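Local coordinates for periplasmic solute binding protein (Candidatus liberibacter, PDB 4CL2) that binds manganese and zinc ions in the periplasm and probably delivers them to an ABC importer for uptake, at residues T30-G35 with H39-T44; N120-L125 with K135-A140; K165-T170 with R211-K216. All blocks are in the same frame, centred on the assembly; numbering follows the deposited sequence.

Contact 1. Residues T30-G35 with H39-T44; sequences TLVEAG and HSYQVT. With SO4 (sulfate ion), chain B; SO4 (sulfate ion), chain D.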
loop_
_atom_site.group_PDB
_atom_site.type_symbol
_atom_site.label_atom_id
_atom_site.label_comp_id
_atom_site.label_asym_id
_atom_site.label_seq_id
_atom_site.Cartn_x
_atom_site.Cartn_y
_atom_site.Cartn_z
ATOM N N THR A 30 9.893 2.286 -12.473
ATOM C CA THR A 30 8.614 1.744 -12.010
ATOM C C THR A 30 7.856 1.128 -13.153
ATOM O O THR A 30 7.782 1.720 -14.250
ATOM C CB THR A 30 7.767 2.902 -11.380
ATOM O OG1 THR A 30 8.497 3.497 -10.296
ATOM C CG2 THR A 30 6.433 2.383 -10.897
ATOM N N LEU A 31 7.262 -0.037 -12.934
ATOM C CA LEU A 31 6.479 -0.673 -13.978
ATOM C C LEU A 31 5.053 -0.103 -14.027
ATOM O O LEU A 31 4.684 0.470 -15.027
ATOM C CB LEU A 31 6.421 -2.188 -13.781
ATOM C CG LEU A 31 5.621 -3.019 -14.762
ATOM C CD1 LEU A 31 6.253 -2.938 -16.144
ATOM C CD2 LEU A 31 5.566 -4.501 -14.373
ATOM N N VAL A 32 4.291 -0.301 -12.953
ATOM C CA VAL A 32 2.887 0.111 -12.907
ATOM C C VAL A 32 2.940 1.507 -12.312
ATOM O O VAL A 32 3.039 1.719 -11.117
ATOM C CB VAL A 32 2.019 -0.853 -12.033
ATOM C CG1 VAL A 32 0.573 -0.334 -11.993
ATOM C CG2 VAL A 32 2.101 -2.264 -12.567
ATOM N N GLU A 33 2.881 2.492 -13.194
ATOM C CA GLU A 33 3.068 3.860 -12.800
ATOM C C GLU A 33 1.777 4.296 -12.079
ATOM O O GLU A 33 0.716 3.687 -12.217
ATOM C CB GLU A 33 3.302 4.763 -13.996
ATOM C CG GLU A 33 4.490 4.412 -14.854
ATOM C CD GLU A 33 5.791 4.992 -14.414
ATOM O OE1 GLU A 33 5.870 5.481 -13.278
ATOM O OE2 GLU A 33 6.732 4.946 -15.263
ATOM N N ALA A 34 1.937 5.366 -11.342
ATOM C CA ALA A 34 0.811 5.975 -10.589
ATOM C C ALA A 34 -0.392 6.144 -11.499
ATOM O O ALA A 34 -0.237 6.574 -12.639
ATOM C CB ALA A 34 1.250 7.327 -10.102
ATOM N N GLY A 35 -1.555 5.740 -11.019
ATOM C CA GLY A 35 -2.827 5.857 -11.759
ATOM C C GLY A 35 -3.203 4.616 -12.555
ATOM O O GLY A 35 -4.221 4.600 -13.256
ATOM N N HIS A 39 -3.828 -5.248 -11.111
ATOM C CA HIS A 39 -4.652 -6.315 -11.570
ATOM C C HIS A 39 -4.930 -6.163 -13.100
ATOM O O HIS A 39 -5.423 -5.141 -13.549
ATOM C CB HIS A 39 -5.976 -6.438 -10.774
ATOM C CG HIS A 39 -6.794 -7.621 -11.221
ATOM N ND1 HIS A 39 -6.389 -8.928 -11.007
ATOM C CD2 HIS A 39 -7.957 -7.699 -11.915
ATOM C CE1 HIS A 39 -7.266 -9.756 -11.545
ATOM N NE2 HIS A 39 -8.228 -9.036 -12.099
ATOM N N SER A 40 -4.538 -7.183 -13.863
ATOM C CA SER A 40 -4.482 -7.143 -15.338
ATOM C C SER A 40 -3.854 -5.871 -15.994
ATOM O O SER A 40 -4.178 -5.542 -17.128
ATOM C CB SER A 40 -5.868 -7.435 -15.916
ATOM O OG SER A 40 -6.433 -8.588 -15.308
ATOM N N TYR A 41 -2.949 -5.164 -15.296
ATOM C CA TYR A 41 -2.030 -4.180 -15.964
ATOM C C TYR A 41 -1.496 -4.819 -17.203
ATOM O O TYR A 41 -1.076 -5.992 -17.197
ATOM C CB TYR A 41 -0.839 -3.762 -15.015
ATOM C CG TYR A 41 0.128 -2.806 -15.730
ATOM C CD1 TYR A 41 -0.213 -1.489 -15.932
ATOM C CD2 TYR A 41 1.357 -3.244 -16.194
ATOM C CE1 TYR A 41 0.598 -0.614 -16.636
ATOM C CE2 TYR A 41 2.211 -2.384 -16.881
ATOM C CZ TYR A 41 1.854 -1.082 -17.123
ATOM O OH TYR A 41 2.686 -0.203 -17.806
ATOM N N GLN A 42 -1.541 -4.105 -18.331
ATOM C CA GLN A 42 -0.946 -4.635 -19.553
ATOM C C GLN A 42 0.524 -4.129 -19.719
ATOM O O GLN A 42 0.773 -2.941 -19.909
ATOM C CB GLN A 42 -1.765 -4.236 -20.757
ATOM C CG GLN A 42 -1.267 -4.879 -22.045
ATOM C CD GLN A 42 -1.176 -6.390 -21.915
ATOM O OE1 GLN A 42 -2.204 -7.073 -21.847
ATOM N NE2 GLN A 42 0.051 -6.919 -21.836
ATOM N N VAL A 43 1.454 -5.052 -19.551
ATOM C CA VAL A 43 2.886 -4.806 -19.763
ATOM C C VAL A 43 3.083 -4.491 -21.247
ATOM O O VAL A 43 2.674 -5.269 -22.085
ATOM C CB VAL A 43 3.698 -6.017 -19.315
ATOM C CG1 VAL A 43 5.189 -5.811 -19.554
ATOM C CG2 VAL A 43 3.445 -6.294 -17.826
ATOM N N THR A 44 3.646 -3.318 -21.552
ATOM C CA THR A 44 3.831 -2.870 -22.923
ATOM C C THR A 44 5.246 -3.243 -23.425
ATOM O O THR A 44 6.112 -3.697 -22.671
ATOM C CB THR A 44 3.714 -1.325 -23.001
ATOM O OG1 THR A 44 4.792 -0.753 -22.259
ATOM C CG2 THR A 44 2.415 -0.805 -22.364
HETATM S S SO4 B . 10.255 5.516 -14.563
HETATM O O1 SO4 B . 8.911 6.092 -14.386
HETATM O O2 SO4 B . 11.004 5.888 -15.788
HETATM O O3 SO4 B . 10.041 4.127 -14.695
HETATM O O4 SO4 B . 11.096 5.929 -13.436
HETATM S S SO4 D . 4.229 2.986 -23.275
HETATM O O1 SO4 D . 2.986 3.617 -22.766
HETATM O O2 SO4 D . 3.971 2.314 -24.557
HETATM O O3 SO4 D . 4.674 1.991 -22.251
HETATM O O4 SO4 D . 5.189 4.060 -23.501
HETATM O O HOH W 1 2.463 2.154 -16.084
#
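Y41 lays its ring against V32 and L31, and these three residues bury most of the surface between the two segments. CG2 of V32 sits over one face of the ring, 4.0 Å from its centroid and displaced toward the rim on the CG side, a CH-pi contact 23° off the ring normal. With CG of Y41 anti to the backbone N (chi1 177°), the ring reaches across to the corner the chain makes at L31. There CG of L31 lies 4.1 Å from CE2 of Y41, and farther along L31 CD2 meets V43 CG2 at 4.4 Å. Both segments belong to the single loop that leads from strand 27-30, at the edge of the four-stranded parallel sheet, to helix 45-53, so the contact folds this beta-alpha connection back on itself. The loop also carries H39, a manganese and zinc ligand in other structures of this protein but not bound to the manganese in this one. At the polar end of the ring, D47 is hydrogen-bonded to the Y41 hydroxyl, and a water bridges the segments: it donates to Y41 OH at 2.9 Å and accepts from E33 N at 2.9 Å. T44, the N-cap of helix 45-53, donates from OG1 to O3 of a sulfate at 2.7 Å, an ion probably from the crystallisation liquor.

Contact 2. Residues N120-L125 with K135-A140; sequences NIRKAL and KYELNA
Apolar contact joins the two helices chiefly through L125 and Y136. CB of L125 stands almost exactly over the centre of the Y136 ring, 3.8 Å from the centroid and 3° off the normal, a CH-pi contact in which the two side chains cross at about a right angle. The CD1 atom of L125 adds a touch on CD1 of Y136 at 3.9 Å, and the backbone O of L125 approaches CE2 of the same ring. On the Y136 side, CG is anti to the carbonyl carbon (chi1 -62°), which swings the ring in beside L125, and chi2 of -56° turns its face to the leucine. A second apolar patch lies where the aliphatic part of R122 runs past A140, whose CB is 3.8 Å from CD of R122. The helix segments themselves are nearly antiparallel, with axes 9.6 Å apart, forming a helical hairpin of 111-128 and 133-158; L125 also packs on I21 of helix 12-22.

Electrostatic contact is confined to R122 and E137. Their salt bridge is long, NE of R122 to OE2 of E137 being 3.7 Å, and the carboxylate oxygen is displaced from the plane of the guanidinium, which leaves a purely electrostatic pairing without a directed N-H bond. The guanidinium has another ionic partner in E119, one turn back on its own helix, while the Y136 hydroxyl is hydrogen-bonded to D129. The pairing of the helices therefore rests mainly on hydrophobic and CH-pi packing, with the R122–E137 charges probably contributing only a weak, undirected attraction.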
loop_
_atom_site.group_PDB
_atom_site.type_symbol
_atom_site.label_atom_id
_atom_site.label_comp_id
_atom_site.label_asym_id
_atom_site.label_seq_id
_atom_site.Cartn_x
_atom_site.Cartn_y
_atom_site.Cartn_z
ATOM N N ASN A 120 13.839 -4.277 3.899
ATOM C CA ASN A 120 14.081 -5.272 2.857
ATOM C C ASN A 120 14.671 -4.605 1.629
ATOM O O ASN A 120 15.491 -5.231 0.908
ATOM C CB ASN A 120 12.752 -5.968 2.488
ATOM C CG ASN A 120 12.366 -6.988 3.529
ATOM O OD1 ASN A 120 13.238 -7.517 4.207
ATOM N ND2 ASN A 120 11.094 -7.241 3.702
ATOM N N ILE A 121 14.277 -3.376 1.338
ATOM C CA ILE A 121 14.799 -2.690 0.151
ATOM C C ILE A 121 16.266 -2.269 0.412
ATOM O O ILE A 121 17.135 -2.404 -0.465
ATOM C CB ILE A 121 13.892 -1.520 -0.290
ATOM C CG1 ILE A 121 12.585 -2.091 -0.843
ATOM C CG2 ILE A 121 14.555 -0.664 -1.392
ATOM C CD1 ILE A 121 11.483 -1.076 -0.996
ATOM N N ARG A 122 16.525 -1.738 1.596
ATOM C CA ARG A 122 17.912 -1.427 2.004
ATOM C C ARG A 122 18.825 -2.654 1.829
ATOM O O ARG A 122 19.917 -2.582 1.230
ATOM C CB ARG A 122 17.978 -0.927 3.441
ATOM C CG ARG A 122 19.397 -0.608 3.880
ATOM C CD ARG A 122 19.589 -0.762 5.371
ATOM N NE ARG A 122 19.413 -2.177 5.800
ATOM C CZ ARG A 122 20.267 -3.157 5.554
ATOM N NH1 ARG A 122 21.399 -2.950 4.927
ATOM N NH2 ARG A 122 19.995 -4.389 5.945
ATOM N N LYS A 123 18.361 -3.804 2.334
ATOM C CA LYS A 123 19.131 -5.030 2.247
ATOM C C LYS A 123 19.394 -5.428 0.817
ATOM O O LYS A 123 20.519 -5.797 0.467
ATOM C CB LYS A 123 18.376 -6.132 3.042
ATOM C CG LYS A 123 19.167 -7.419 3.089
ATOM C CD LYS A 123 18.448 -8.516 3.898
ATOM C CE LYS A 123 17.357 -8.099 4.849
ATOM N NZ LYS A 123 16.697 -9.356 5.372
ATOM N N ALA A 124 18.360 -5.349 -0.029
ATOM C CA ALA A 124 18.540 -5.721 -1.431
ATOM C C ALA A 124 19.466 -4.773 -2.198
ATOM O O ALA A 124 20.300 -5.207 -2.995
ATOM C CB ALA A 124 17.168 -5.833 -2.096
ATOM N N LEU A 125 19.333 -3.481 -1.972
ATOM C CA LEU A 125 20.205 -2.499 -2.601
ATOM C C LEU A 125 21.649 -2.709 -2.194
ATOM O O LEU A 125 22.529 -2.632 -3.030
ATOM C CB LEU A 125 19.780 -1.088 -2.214
ATOM C CG LEU A 125 18.501 -0.562 -2.881
ATOM C CD1 LEU A 125 18.079 0.756 -2.229
ATOM C CD2 LEU A 125 18.640 -0.365 -4.401
ATOM N N LYS A 135 26.015 4.352 2.649
ATOM C CA LYS A 135 25.006 5.296 2.174
ATOM C C LYS A 135 23.583 4.753 2.231
ATOM O O LYS A 135 22.698 5.424 2.712
ATOM C CB LYS A 135 25.355 5.751 0.734
ATOM C CG LYS A 135 26.683 6.477 0.656
ATOM C CD LYS A 135 26.915 7.040 -0.756
ATOM C CE LYS A 135 28.192 7.881 -0.741
ATOM N NZ LYS A 135 28.406 8.662 -1.990
ATOM N N TYR A 136 23.365 3.519 1.810
ATOM C CA TYR A 136 22.036 2.933 1.930
ATOM C C TYR A 136 21.651 2.828 3.411
ATOM O O TYR A 136 20.490 3.005 3.750
ATOM C CB TYR A 136 21.947 1.557 1.271
ATOM C CG TYR A 136 22.216 1.584 -0.213
ATOM C CD1 TYR A 136 21.466 2.403 -1.067
ATOM C CD2 TYR A 136 23.186 0.790 -0.772
ATOM C CE1 TYR A 136 21.738 2.438 -2.428
ATOM C CE2 TYR A 136 23.402 0.805 -2.128
ATOM C CZ TYR A 136 22.677 1.636 -2.938
ATOM O OH TYR A 136 22.910 1.734 -4.314
ATOM N N GLU A 137 22.625 2.539 4.256
ATOM C CA GLU A 137 22.380 2.391 5.714
ATOM C C GLU A 137 21.882 3.719 6.281
ATOM O O GLU A 137 20.860 3.774 6.994
ATOM C CB GLU A 137 23.624 1.874 6.435
ATOM C CG GLU A 137 23.343 1.346 7.858
ATOM C CD GLU A 137 22.803 -0.074 7.841
ATOM O OE1 GLU A 137 23.608 -1.002 7.536
ATOM O OE2 GLU A 137 21.604 -0.235 8.117
ATOM N N LEU A 138 22.618 4.783 5.999
ATOM C CA LEU A 138 22.233 6.096 6.498
ATOM C C LEU A 138 20.894 6.518 5.945
ATOM O O LEU A 138 19.983 6.992 6.663
ATOM C CB LEU A 138 23.343 7.107 6.202
ATOM C CG LEU A 138 22.853 8.583 6.307
ATOM C CD1 LEU A 138 22.748 8.906 7.762
ATOM C CD2 LEU A 138 23.851 9.494 5.589
ATOM N N ASN A 139 20.721 6.336 4.628
ATOM C CA ASN A 139 19.495 6.779 3.968
ATOM C C ASN A 139 18.263 6.058 4.474
ATOM O O ASN A 139 17.200 6.677 4.657
ATOM C CB ASN A 139 19.575 6.614 2.446
ATOM C CG ASN A 139 20.650 7.475 1.796
ATOM O OD1 ASN A 139 21.152 8.444 2.389
ATOM N ND2 ASN A 139 21.006 7.149 0.524
ATOM N N ALA A 140 18.402 4.752 4.714
ATOM C CA ALA A 140 17.312 3.944 5.203
ATOM C C ALA A 140 16.896 4.435 6.618
ATOM O O ALA A 140 15.697 4.487 6.917
ATOM C CB ALA A 140 17.680 2.475 5.251
#

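Contact 3. Residues K165-T170 with R211-K216; sequences KRWFVT and RSHKIK
Strand 167-170 faces the end of helix 200-212, where a Schellman motif with K214 at positive phi closes the helix and turns the chain so that H213 and I215 both point at the strand. W167 receives them both. Over one face of its indole lies CD1 of I215, 3.8 Å from the centroid of the five-membered ring and 17° off the normal. The benzo end meets H213 in an offset stack, centroids 4.7 Å apart and planes at 27°; CZ2 of W167 comes to 3.4 Å from CD2 of H213, above the face of the imidazole. CG of W167 is anti to the carbonyl carbon (chi1 -71°), which carries the indole out toward the helix end. I215 also uses its other branch: CG2 packs on CG2 of V169 at 3.7 Å, two residues along the same side of the strand. K185 adds a cation-pi interaction with W167, and L187 of the neighbouring strand 185-188 touches W167, V169 and I215. V169 is backbone-hydrogen-bonded to F219 of strand 217-221, into which the turn after helix 200-212 leads, as in the beta-alpha-beta units of an alpha/beta lobe, here the one that carries E172 of the metal site.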
loop_
_atom_site.group_PDB
_atom_site.type_symbol
_atom_site.label_atom_id
_atom_site.label_comp_id
_atom_site.label_asym_id
_atom_site.label_seq_id
_atom_site.Cartn_x
_atom_site.Cartn_y
_atom_site.Cartn_z
ATOM N N LYS A 165 -15.652 2.431 18.909
ATOM C CA LYS A 165 -15.555 3.180 17.667
ATOM C C LYS A 165 -14.319 2.764 16.892
ATOM O O LYS A 165 -13.947 3.435 15.906
ATOM C CB LYS A 165 -15.564 4.692 17.942
ATOM C CG LYS A 165 -16.930 5.247 18.320
ATOM C CD LYS A 165 -16.832 6.661 18.878
ATOM C CE LYS A 165 -18.151 7.134 19.466
ATOM N NZ LYS A 165 -17.975 8.353 20.302
ATOM N N ARG A 166 -13.682 1.657 17.310
ATOM C CA ARG A 166 -12.447 1.217 16.685
ATOM C C ARG A 166 -12.670 0.296 15.441
ATOM O O ARG A 166 -12.379 -0.896 15.425
ATOM C CB ARG A 166 -11.526 0.579 17.693
ATOM C CG ARG A 166 -11.083 1.611 18.766
ATOM C CD ARG A 166 -10.448 0.974 20.007
ATOM N NE ARG A 166 -9.153 0.532 19.642
ATOM C CZ ARG A 166 -7.987 1.209 19.751
ATOM N NH1 ARG A 166 -7.842 2.379 20.323
ATOM N NH2 ARG A 166 -6.963 0.617 19.258
ATOM N N TRP A 167 -13.185 0.917 14.420
ATOM C CA TRP A 167 -13.541 0.257 13.152
ATOM C C TRP A 167 -12.991 1.074 12.033
ATOM O O TRP A 167 -13.180 2.311 12.013
ATOM C CB TRP A 167 -15.035 0.223 12.977
ATOM C CG TRP A 167 -15.705 -0.709 13.884
ATOM C CD1 TRP A 167 -16.268 -0.424 15.079
ATOM C CD2 TRP A 167 -15.894 -2.093 13.666
ATOM N NE1 TRP A 167 -16.767 -1.545 15.631
ATOM C CE2 TRP A 167 -16.546 -2.596 14.785
ATOM C CE3 TRP A 167 -15.562 -2.958 12.634
ATOM C CZ2 TRP A 167 -16.906 -3.929 14.900
ATOM C CZ3 TRP A 167 -15.919 -4.288 12.747
ATOM C CH2 TRP A 167 -16.568 -4.757 13.867
ATOM N N PHE A 168 -12.350 0.409 11.081
ATOM C CA PHE A 168 -11.891 1.046 9.824
ATOM C C PHE A 168 -12.792 0.396 8.759
ATOM O O PHE A 168 -12.667 -0.814 8.547
ATOM C CB PHE A 168 -10.465 0.744 9.463
ATOM C CG PHE A 168 -9.445 1.409 10.325
ATOM C CD1 PHE A 168 -9.726 2.585 11.018
ATOM C CD2 PHE A 168 -8.185 0.842 10.438
ATOM C CE1 PHE A 168 -8.726 3.153 11.802
ATOM C CE2 PHE A 168 -7.207 1.428 11.224
ATOM C CZ PHE A 168 -7.494 2.583 11.898
ATOM N N VAL A 169 -13.693 1.167 8.171
ATOM C CA VAL A 169 -14.674 0.638 7.160
ATOM C C VAL A 169 -14.485 1.303 5.790
ATOM O O VAL A 169 -14.534 2.500 5.654
ATOM C CB VAL A 169 -16.118 0.829 7.616
ATOM C CG1 VAL A 169 -17.127 0.206 6.630
ATOM C CG2 VAL A 169 -16.284 0.211 9.002
ATOM N N THR A 170 -14.170 0.485 4.825
ATOM C CA THR A 170 -13.720 0.978 3.538
ATOM C C THR A 170 -14.460 0.203 2.457
ATOM O O THR A 170 -15.294 -0.661 2.758
ATOM C CB THR A 170 -12.230 0.809 3.318
ATOM O OG1 THR A 170 -11.923 -0.563 3.486
ATOM C CG2 THR A 170 -11.418 1.631 4.288
ATOM N N ARG A 211 -24.762 -1.540 11.289
ATOM C CA ARG A 211 -25.912 -1.299 12.140
ATOM C C ARG A 211 -25.678 -1.896 13.518
ATOM O O ARG A 211 -25.873 -1.229 14.537
ATOM C CB ARG A 211 -27.162 -1.883 11.524
ATOM C CG ARG A 211 -27.635 -1.114 10.313
ATOM C CD ARG A 211 -29.127 -1.239 10.190
ATOM N NE ARG A 211 -29.872 -0.858 11.408
ATOM C CZ ARG A 211 -30.647 -1.666 12.161
ATOM N NH1 ARG A 211 -30.815 -2.957 11.885
ATOM N NH2 ARG A 211 -31.278 -1.169 13.219
ATOM N N SER A 212 -25.247 -3.148 13.527
ATOM C CA SER A 212 -25.051 -3.881 14.760
ATOM C C SER A 212 -24.072 -3.150 15.679
ATOM O O SER A 212 -24.329 -3.038 16.870
ATOM C CB SER A 212 -24.566 -5.290 14.434
ATOM O OG SER A 212 -24.201 -5.951 15.613
ATOM N N HIS A 213 -22.966 -2.639 15.130
ATOM C CA HIS A 213 -21.954 -1.911 15.919
ATOM C C HIS A 213 -22.045 -0.405 15.831
ATOM O O HIS A 213 -21.170 0.269 16.284
ATOM C CB HIS A 213 -20.541 -2.351 15.555
ATOM C CG HIS A 213 -20.357 -3.831 15.594
ATOM N ND1 HIS A 213 -20.392 -4.550 16.764
ATOM C CD2 HIS A 213 -20.150 -4.732 14.604
ATOM C CE1 HIS A 213 -20.237 -5.833 16.496
ATOM N NE2 HIS A 213 -20.081 -5.969 15.192
ATOM N N LYS A 214 -23.134 0.125 15.271
ATOM C CA LYS A 214 -23.334 1.574 15.236
ATOM C C LYS A 214 -22.113 2.281 14.656
ATOM O O LYS A 214 -21.679 3.313 15.150
ATOM C CB LYS A 214 -23.685 2.123 16.626
ATOM C CG LYS A 214 -25.114 1.800 17.071
ATOM C CD LYS A 214 -25.540 2.729 18.217
ATOM C CE LYS A 214 -26.967 2.487 18.683
ATOM N NZ LYS A 214 -27.153 1.117 19.230
ATOM N N ILE A 215 -21.626 1.740 13.548
ATOM C CA ILE A 215 -20.460 2.307 12.865
ATOM C C ILE A 215 -20.854 3.575 12.115
ATOM O O ILE A 215 -21.902 3.644 11.480
ATOM C CB ILE A 215 -19.822 1.270 11.939
ATOM C CG1 ILE A 215 -19.365 0.072 12.787
ATOM C CG2 ILE A 215 -18.674 1.926 11.210
ATOM C CD1 ILE A 215 -19.008 -1.177 12.030
ATOM N N LYS A 216 -20.035 4.613 12.246
ATOM C CA LYS A 216 -20.422 5.959 11.865
ATOM C C LYS A 216 -19.972 6.410 10.450
ATOM O O LYS A 216 -20.582 7.262 9.867
ATOM C CB LYS A 216 -19.811 6.928 12.884
ATOM C CG LYS A 216 -20.309 6.714 14.312
ATOM C CD LYS A 216 -21.774 7.026 14.430
ATOM C CE LYS A 216 -22.279 6.654 15.816
ATOM N NZ LYS A 216 -23.759 6.535 15.791
#

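All three contacts rely on an aliphatic group over an aromatic face, but their settings differ. Contact 1 is largely buried and stays within one loop beside the four-stranded sheet; it has a water bridge and nearby sulfates. Contact 2, also mostly buried, joins two long helices and carries a loose ion pair at its exposed side, far from the metal site. Contact 3 is only partly buried, pairs a strand with a helix end and alone contains a stack of two aromatic rings. Contacts 1 and 3 lie on opposite sides of the chain's centre, their centres 34 Å apart. Helix 133-158 of contact 2 is followed in the chain by strand 167-170 of contact 3.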